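Local coordinates for extracellular solute-binding protein, family 5 (Chelativorans sp., PDB 6WM6) that binds EDTA in the periplasm and probably hands it to an ABC transporter for uptake, at residues I117-A121 against T168-V172; W348-V354 against P526-P531; S319-L323 against I383-Y389. All blocks are in the same frame, centred on the assembly; numbering follows the deposited sequence.

In the fold
The three contacts join different elements and do not touch one another. Contact 1 is partly buried, and its centre lies about 30 Å from the centre of the chain, across from the other two. It ties the end of strand 111-117 and the turn after it to the start of the neighbouring strand 171-176, mainly through one lysine gripping backbone oxygens. Contact 2 is the buried one. There a loop covers strand 524-537. Prolines and aromatic rings pack, while direct hydrogen bonds and two waters link the polar atoms. Contact 3 is partly buried, its centre about 35 Å from that of the chain. It joins two helix ends by a tyrosine-carboxylate bond beside packed alanine, leucine and isoleucine side chains.

Contact 1 of 3, residues I117-A121 against T168-V172; sequences IREDA and TGKVV
Lys-170 meets Ile-117 and the turn after it with both backbone and side chain. Its carbonyl O accepts from Ile-117 N at 2.8 Å, with the donor in the carbonyl plane. The side chain bends at chi2 (-72°) and then runs extended across that of Ile-117 at about a right angle. This carries NZ to the turn's carbonyls. NZ donates to Arg-118 O at 2.9 Å and weakly to Glu-119 O at 3.3 Å, and a further bond goes to Ile-129 O. Arg-118 O is gripped twice: NZ and Ala-121 N approach it from opposite faces of its plane. The tight part is around Ile-117. Its CG2 lies 3.8 Å from Lys-170 CD, its CD1 reaches Val-172 CG2 at 4.0 Å, and Phe-134 of helix 131-141 touches both Ile-117 and Val-172. The other side is loose. Glu-119 and Asp-120 are exposed, and a long salt bridge joins Asp-120 OD2 to Arg-118 NH2, whose neighbour NH1 bonds to Asp-98 O and Tyr-242 O. The arrangement is a type I beta turn, Arg-118 to Ala-121, leaving strand 111-117 of an antiparallel sheet, with a lysine just ahead of neighbouring strand 171-176 clasping its carbonyl oxygens.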
loop_
_atom_site.group_PDB
_atom_site.type_symbol
_atom_site.label_atom_id
_atom_site.label_comp_id
_atom_site.label_asym_id
_atom_site.label_seq_id
_atom_site.Cartn_x
_atom_site.Cartn_y
_atom_site.Cartn_z
ATOM N N ILE A 117 22.084 -1.573 17.465
ATOM C CA ILE A 117 21.711 -2.906 17.018
ATOM C C ILE A 117 22.035 -3.896 18.119
ATOM O O ILE A 117 23.103 -3.824 18.748
ATOM C CB ILE A 117 22.496 -3.240 15.736
ATOM C CG1 ILE A 117 22.228 -2.199 14.653
ATOM C CG2 ILE A 117 22.155 -4.654 15.260
ATOM C CD1 ILE A 117 23.200 -2.336 13.476
ATOM N N ARG A 118 21.129 -4.860 18.357
ATOM C CA ARG A 118 21.426 -5.893 19.348
ATOM C C ARG A 118 22.683 -6.661 18.975
ATOM O O ARG A 118 22.895 -7.015 17.813
ATOM C CB ARG A 118 20.258 -6.872 19.473
ATOM C CG ARG A 118 19.073 -6.286 20.223
ATOM C CD ARG A 118 18.014 -7.339 20.510
ATOM N NE ARG A 118 18.517 -8.460 21.302
ATOM C CZ ARG A 118 18.486 -9.741 20.916
ATOM N NH1 ARG A 118 17.965 -10.104 19.742
ATOM N NH2 ARG A 118 18.971 -10.676 21.725
ATOM N N GLU A 119 23.494 -6.968 19.985
ATOM C CA GLU A 119 24.713 -7.728 19.741
ATOM C C GLU A 119 24.406 -9.058 19.070
ATOM O O GLU A 119 25.126 -9.470 18.153
ATOM C CB GLU A 119 25.476 -7.911 21.056
ATOM C CG GLU A 119 26.126 -6.617 21.533
ATOM C CD GLU A 119 26.949 -6.792 22.790
ATOM O OE1 GLU A 119 27.322 -5.766 23.401
ATOM O OE2 GLU A 119 27.223 -7.950 23.167
ATOM N N ASP A 120 23.320 -9.719 19.475
ATOM C CA ASP A 120 22.986 -11.045 18.960
ATOM C C ASP A 120 22.292 -11.036 17.604
ATOM O O ASP A 120 22.042 -12.115 17.050
ATOM C CB ASP A 120 22.129 -11.799 19.962
ATOM C CG ASP A 120 22.867 -12.148 21.236
ATOM O OD1 ASP A 120 24.117 -12.119 21.226
ATOM O OD2 ASP A 120 22.198 -12.459 22.246
ATOM N N ALA A 121 22.001 -9.882 17.020
ATOM C CA ALA A 121 21.413 -9.855 15.684
ATOM C C ALA A 121 22.472 -10.257 14.649
ATOM O O ALA A 121 23.513 -9.597 14.504
ATOM C CB ALA A 121 20.855 -8.480 15.364
ATOM N N THR A 168 32.460 -1.209 16.866
ATOM C CA THR A 168 31.816 -2.507 17.044
ATOM C C THR A 168 30.880 -2.847 15.897
ATOM O O THR A 168 30.494 -4.010 15.758
ATOM C CB THR A 168 31.021 -2.579 18.355
ATOM O OG1 THR A 168 29.816 -1.807 18.231
ATOM C CG2 THR A 168 31.848 -2.085 19.531
ATOM N N GLY A 169 30.483 -1.849 15.099
ATOM C CA GLY A 169 29.492 -2.042 14.068
ATOM C C GLY A 169 28.063 -1.998 14.555
ATOM O O GLY A 169 27.145 -2.093 13.728
ATOM N N LYS A 170 27.838 -1.855 15.859
ATOM C CA LYS A 170 26.481 -1.955 16.396
ATOM C C LYS A 170 25.840 -0.619 16.727
ATOM O O LYS A 170 24.656 -0.608 17.072
ATOM C CB LYS A 170 26.452 -2.878 17.614
ATOM C CG LYS A 170 26.826 -4.342 17.289
ATOM C CD LYS A 170 25.712 -5.054 16.514
ATOM C CE LYS A 170 26.032 -6.530 16.230
ATOM N NZ LYS A 170 24.839 -7.254 15.705
ATOM N N VAL A 171 26.546 0.499 16.589
ATOM C CA VAL A 171 25.987 1.825 16.819
ATOM C C VAL A 171 26.081 2.607 15.517
ATOM O O VAL A 171 27.188 2.865 15.017
ATOM C CB VAL A 171 26.693 2.567 17.958
ATOM C CG1 VAL A 171 25.996 3.897 18.231
ATOM C CG2 VAL A 171 26.719 1.730 19.221
ATOM N N VAL A 172 24.934 2.984 14.963
ATOM C CA VAL A 172 24.825 3.619 13.652
ATOM C C VAL A 172 24.241 5.006 13.854
ATOM O O VAL A 172 23.177 5.150 14.461
ATOM C CB VAL A 172 23.929 2.791 12.711
ATOM C CG1 VAL A 172 23.820 3.460 11.350
ATOM C CG2 VAL A 172 24.451 1.384 12.589
#

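Contact 2 of 3, residues W348-V354 against P526-P531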
loop_
_atom_site.group_PDB
_atom_site.type_symbol
_atom_site.label_atom_id
_atom_site.label_comp_id
_atom_site.label_asym_id
_atom_site.label_seq_id
_atom_site.Cartn_x
_atom_site.Cartn_y
_atom_site.Cartn_z
ATOM N N TRP A 348 -19.564 1.223 6.939
ATOM C CA TRP A 348 -18.366 1.386 6.115
ATOM C C TRP A 348 -18.169 2.868 5.822
ATOM O O TRP A 348 -19.088 3.526 5.327
ATOM C CB TRP A 348 -18.493 0.612 4.812
ATOM C CG TRP A 348 -17.140 0.279 4.232
ATOM C CD1 TRP A 348 -16.522 0.851 3.145
ATOM C CD2 TRP A 348 -16.232 -0.705 4.738
ATOM N NE1 TRP A 348 -15.291 0.270 2.958
ATOM C CE2 TRP A 348 -15.092 -0.690 3.913
ATOM C CE3 TRP A 348 -16.277 -1.616 5.805
ATOM C CZ2 TRP A 348 -14.013 -1.549 4.124
ATOM C CZ3 TRP A 348 -15.215 -2.459 6.016
ATOM C CH2 TRP A 348 -14.099 -2.428 5.164
ATOM N N PRO A 349 -17.005 3.442 6.110
ATOM C CA PRO A 349 -16.880 4.895 6.017
ATOM C C PRO A 349 -16.663 5.399 4.596
ATOM O O PRO A 349 -15.897 4.819 3.818
ATOM C CB PRO A 349 -15.637 5.189 6.890
ATOM C CG PRO A 349 -14.825 3.949 6.809
ATOM C CD PRO A 349 -15.811 2.800 6.704
ATOM N N HIS A 350 -17.321 6.497 4.280
ATOM C CA HIS A 350 -16.913 7.316 3.141
ATOM C C HIS A 350 -15.497 7.837 3.380
ATOM O O HIS A 350 -15.067 8.059 4.517
ATOM C CB HIS A 350 -17.818 8.539 3.022
ATOM C CG HIS A 350 -19.201 8.249 2.546
ATOM N ND1 HIS A 350 -19.476 7.845 1.257
ATOM C CD2 HIS A 350 -20.397 8.344 3.183
ATOM C CE1 HIS A 350 -20.787 7.690 1.122
ATOM N NE2 HIS A 350 -21.367 7.971 2.282
ATOM N N MET A 351 -14.766 8.066 2.294
ATOM C CA MET A 351 -13.494 8.768 2.361
ATOM C C MET A 351 -13.620 10.054 1.558
ATOM O O MET A 351 -13.783 10.011 0.324
ATOM C CB MET A 351 -12.349 7.920 1.854
ATOM C CG MET A 351 -11.009 8.622 2.025
ATOM S SD MET A 351 -9.678 7.434 1.764
ATOM C CE MET A 351 -8.297 8.564 1.515
ATOM N N GLY A 352 -13.585 11.188 2.246
ATOM C CA GLY A 352 -13.768 12.473 1.606
ATOM C C GLY A 352 -12.533 13.344 1.573
ATOM O O GLY A 352 -12.623 14.552 1.445
ATOM N N SER A 353 -11.363 12.726 1.702
ATOM C CA SER A 353 -10.061 13.371 1.610
ATOM C C SER A 353 -9.222 12.588 0.611
ATOM O O SER A 353 -9.434 11.399 0.411
ATOM C CB SER A 353 -9.394 13.280 2.989
ATOM O OG SER A 353 -8.016 13.623 2.964
ATOM N N VAL A 354 -8.255 13.268 -0.009
ATOM C CA VAL A 354 -7.276 12.597 -0.874
ATOM C C VAL A 354 -5.917 12.497 -0.212
ATOM O O VAL A 354 -4.955 12.048 -0.851
ATOM C CB VAL A 354 -7.191 13.208 -2.285
ATOM C CG1 VAL A 354 -8.487 12.984 -3.036
ATOM C CG2 VAL A 354 -6.827 14.676 -2.246
ATOM N N PRO A 526 -12.034 10.917 -4.061
ATOM C CA PRO A 526 -11.930 9.738 -3.195
ATOM C C PRO A 526 -13.295 9.116 -2.990
ATOM O O PRO A 526 -14.312 9.816 -2.948
ATOM C CB PRO A 526 -11.386 10.320 -1.881
ATOM C CG PRO A 526 -11.982 11.737 -1.826
ATOM C CD PRO A 526 -12.091 12.180 -3.287
ATOM N N ILE A 527 -13.310 7.789 -2.833
ATOM C CA ILE A 527 -14.556 7.021 -2.724
ATOM C C ILE A 527 -14.634 6.364 -1.341
ATOM O O ILE A 527 -15.281 6.888 -0.433
ATOM C CB ILE A 527 -14.706 6.065 -3.915
ATOM C CG1 ILE A 527 -14.721 6.858 -5.238
ATOM C CG2 ILE A 527 -15.984 5.251 -3.791
ATOM C CD1 ILE A 527 -14.612 6.013 -6.499
ATOM N N TYR A 528 -13.985 5.226 -1.149
ATOM C CA TYR A 528 -13.953 4.564 0.159
ATOM C C TYR A 528 -12.857 3.509 0.123
ATOM O O TYR A 528 -12.368 3.106 -0.938
ATOM C CB TYR A 528 -15.308 3.981 0.555
ATOM C CG TYR A 528 -15.882 2.915 -0.334
ATOM C CD1 TYR A 528 -15.294 1.658 -0.418
ATOM C CD2 TYR A 528 -17.046 3.135 -1.095
ATOM C CE1 TYR A 528 -15.814 0.646 -1.221
ATOM C CE2 TYR A 528 -17.553 2.136 -1.903
ATOM C CZ TYR A 528 -16.943 0.913 -1.963
ATOM O OH TYR A 528 -17.431 -0.121 -2.755
ATOM N N GLN A 529 -12.493 3.043 1.316
ATOM C CA GLN A 529 -11.438 2.045 1.477
ATOM C C GLN A 529 -11.880 0.664 1.024
ATOM O O GLN A 529 -13.008 0.224 1.269
ATOM C CB GLN A 529 -11.054 1.982 2.957
ATOM C CG GLN A 529 -10.247 3.182 3.461
ATOM C CD GLN A 529 -10.318 3.270 4.950
ATOM O OE1 GLN A 529 -11.263 3.826 5.506
ATOM N NE2 GLN A 529 -9.290 2.765 5.610
ATOM N N LEU A 530 -10.961 -0.061 0.389
ATOM C CA LEU A 530 -11.214 -1.443 0.055
ATOM C C LEU A 530 -11.301 -2.282 1.321
ATOM O O LEU A 530 -10.576 -2.039 2.280
ATOM C CB LEU A 530 -10.097 -2.016 -0.819
ATOM C CG LEU A 530 -10.104 -1.634 -2.301
ATOM C CD1 LEU A 530 -9.850 -0.174 -2.551
ATOM C CD2 LEU A 530 -9.049 -2.473 -3.034
ATOM N N PRO A 531 -12.129 -3.312 1.333
ATOM C CA PRO A 531 -12.074 -4.279 2.438
ATOM C C PRO A 531 -10.953 -5.273 2.230
ATOM O O PRO A 531 -10.728 -5.768 1.130
ATOM C CB PRO A 531 -13.438 -4.976 2.356
ATOM C CG PRO A 531 -13.788 -4.920 0.890
ATOM C CD PRO A 531 -13.231 -3.597 0.381
HETATM O O HOH W 1 -13.173 4.645 3.576
HETATM O O HOH W 2 -17.934 7.303 -1.034
#
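Met-351 N bonds to Ile-527 O at 3.0 Å, from above the carbonyl plane, where segments 348-354 and 526-531 run 139° apart end to end. Trp-348 carries one end of the contact. With chi1 at -156° the indole swings away from its own backbone N toward the strand, which brings NE1 to Gln-529 O at 2.8 Å as a hydrogen-bond donor, the acceptor lying in the indole plane. The indole edge points at the face of Tyr-528 in an offset edge-to-face pair, planes at 90°. Farther along the ring, CH2 packs on Pro-531 CB at 3.8 Å. With an alanine here, Gln-529 O would probably lose its indole donor and a gap would open beside Tyr-528 and Pro-531. At the other end, the ring of Pro-526 sits against backbone oxygens, its CB 3.2 Å from Ser-353 O, and Val-354 CG1 closes on its CD at 3.7 Å. Two waters fill in between. One donates to Pro-349 O and Gln-529 OE1 and accepts from Gln-529 N. The other donates to Ile-527 O and meets His-350 ND1 at the edge of its ring. Strand 305-311 lies alongside, with Trp-306 against Met-351, Val-354 and Pro-526. Helix 504-521 covers the Pro-526 end, while helix 333-340 packs on Tyr-528, whose OH is hydrogen-bonded to Thr-340 OG1.

Contact 3 of 3, residues S319-L323 against I383-Y389; sequences SDIAL and ILSEAGY
Tyr-389 OH donates to Asp-320 OD2 at 2.6 Å, the shortest polar bond here. The hydroxyl comes to the anti side of the carboxylate, 30° out of its plane, and OD2 lies at the edge of the tyrosine ring. Asp-320 CG is anti to the backbone N (chi1 -177°), which turns the group back over the helix start. Its OD1 can then accept from Ala-322 N at 3.0 Å, met from above the carboxylate plane. Asp-320 is thus the N-cap of helix 321-330, and the helix end probably helps to stabilise its negative charge. Tyr-389 is set in place by the other helix. Gly-388 forms a Schellman motif, and Leu-384 O takes both Ala-387 N and Tyr-389 N from opposite faces of its plane. Leu-384 CD2 lies over one face of the tyrosine ring, toward its rim, and also touches Leu-323 CD1 at 3.8 Å. Beside this, Ala-322 CB and Ala-387 CB press together at a tight 3.5 Å. Ile-383 CG2 rests 3.4 Å from Ala-322 O. The contact joins the N-terminal end of helix 321-330 to the C-terminal end of helix 377-386. Ala-326 and Thr-329 continue the packing along the first helix, and Leu-396 of strand 395-397 covers Leu-384 and Tyr-389.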
loop_
_atom_site.group_PDB
_atom_site.type_symbol
_atom_site.label_atom_id
_atom_site.label_comp_id
_atom_site.label_asym_id
_atom_site.label_seq_id
_atom_site.Cartn_x
_atom_site.Cartn_y
_atom_site.Cartn_z
ATOM N N SER A 319 -10.016 18.477 -19.049
ATOM C CA SER A 319 -9.112 19.608 -18.810
ATOM C C SER A 319 -9.852 20.873 -18.386
ATOM O O SER A 319 -9.213 21.803 -17.890
ATOM C CB SER A 319 -8.234 19.860 -20.037
ATOM O OG SER A 319 -9.013 20.269 -21.130
ATOM N N ASP A 320 -11.173 20.932 -18.534
ATOM C CA ASP A 320 -11.967 22.056 -18.059
ATOM C C ASP A 320 -12.444 21.766 -16.638
ATOM O O ASP A 320 -13.213 20.819 -16.405
ATOM C CB ASP A 320 -13.152 22.299 -18.986
ATOM C CG ASP A 320 -13.981 23.517 -18.580
ATOM O OD1 ASP A 320 -13.708 24.167 -17.544
ATOM O OD2 ASP A 320 -14.940 23.856 -19.322
ATOM N N ILE A 321 -11.973 22.566 -15.689
ATOM C CA ILE A 321 -12.332 22.350 -14.289
ATOM C C ILE A 321 -13.837 22.392 -14.071
ATOM O O ILE A 321 -14.350 21.744 -13.150
ATOM C CB ILE A 321 -11.560 23.359 -13.403
ATOM C CG1 ILE A 321 -11.661 22.976 -11.928
ATOM C CG2 ILE A 321 -12.041 24.799 -13.653
ATOM C CD1 ILE A 321 -10.695 23.750 -11.055
ATOM N N ALA A 322 -14.579 23.158 -14.873
ATOM C CA ALA A 322 -16.027 23.193 -14.689
ATOM C C ALA A 322 -16.656 21.835 -14.976
ATOM O O ALA A 322 -17.594 21.420 -14.285
ATOM C CB ALA A 322 -16.642 24.275 -15.579
ATOM N N LEU A 323 -16.180 21.142 -16.006
ATOM C CA LEU A 323 -16.717 19.817 -16.302
ATOM C C LEU A 323 -16.345 18.840 -15.192
ATOM O O LEU A 323 -17.172 18.016 -14.780
ATOM C CB LEU A 323 -16.251 19.325 -17.677
ATOM C CG LEU A 323 -16.810 17.975 -18.102
ATOM C CD1 LEU A 323 -18.329 18.005 -18.175
ATOM C CD2 LEU A 323 -16.233 17.541 -19.459
ATOM N N ILE A 383 -23.393 24.453 -12.725
ATOM C CA ILE A 383 -21.959 24.611 -12.950
ATOM C C ILE A 383 -21.665 24.608 -14.442
ATOM O O ILE A 383 -20.882 25.424 -14.946
ATOM C CB ILE A 383 -21.185 23.494 -12.213
ATOM C CG1 ILE A 383 -21.325 23.686 -10.694
ATOM C CG2 ILE A 383 -19.730 23.499 -12.615
ATOM C CD1 ILE A 383 -20.883 22.473 -9.880
ATOM N N LEU A 384 -22.274 23.676 -15.171
ATOM C CA LEU A 384 -22.041 23.606 -16.609
ATOM C C LEU A 384 -22.575 24.843 -17.324
ATOM O O LEU A 384 -21.889 25.406 -18.176
ATOM C CB LEU A 384 -22.714 22.351 -17.166
ATOM C CG LEU A 384 -22.027 21.056 -16.713
ATOM C CD1 LEU A 384 -22.847 19.856 -17.136
ATOM C CD2 LEU A 384 -20.610 20.967 -17.258
ATOM N N SER A 385 -23.809 25.251 -17.007
ATOM C CA SER A 385 -24.391 26.419 -17.656
ATOM C C SER A 385 -23.540 27.655 -17.406
ATOM O O SER A 385 -23.303 28.452 -18.327
ATOM C CB SER A 385 -25.807 26.622 -17.136
ATOM O OG SER A 385 -26.381 27.796 -17.711
ATOM N N GLU A 386 -23.043 27.818 -16.180
ATOM C CA GLU A 386 -22.247 28.995 -15.844
ATOM C C GLU A 386 -20.897 29.003 -16.534
ATOM O O GLU A 386 -20.247 30.054 -16.593
ATOM C CB GLU A 386 -22.101 29.095 -14.322
ATOM C CG GLU A 386 -23.422 29.452 -13.656
ATOM C CD GLU A 386 -23.496 29.029 -12.196
ATOM O OE1 GLU A 386 -22.442 28.798 -11.571
ATOM O OE2 GLU A 386 -24.627 28.928 -11.680
ATOM N N ALA A 387 -20.444 27.860 -17.055
ATOM C CA ALA A 387 -19.227 27.799 -17.852
ATOM C C ALA A 387 -19.484 27.830 -19.346
ATOM O O ALA A 387 -18.528 27.773 -20.120
ATOM C CB ALA A 387 -18.453 26.519 -17.476
ATOM N N GLY A 388 -20.739 27.925 -19.770
ATOM C CA GLY A 388 -21.061 28.070 -21.175
ATOM C C GLY A 388 -21.492 26.814 -21.889
ATOM O O GLY A 388 -21.759 26.864 -23.095
ATOM N N TYR A 389 -21.565 25.682 -21.192
ATOM C CA TYR A 389 -22.062 24.470 -21.822
ATOM C C TYR A 389 -23.578 24.544 -21.970
ATOM O O TYR A 389 -24.272 25.283 -21.255
ATOM C CB TYR A 389 -21.735 23.249 -20.940
ATOM C CG TYR A 389 -20.265 22.910 -20.809
ATOM C CD1 TYR A 389 -19.422 23.637 -19.978
ATOM C CD2 TYR A 389 -19.713 21.856 -21.515
ATOM C CE1 TYR A 389 -18.086 23.342 -19.868
ATOM C CE2 TYR A 389 -18.366 21.548 -21.414
ATOM C CZ TYR A 389 -17.564 22.280 -20.576
ATOM O OH TYR A 389 -16.224 21.970 -20.476
#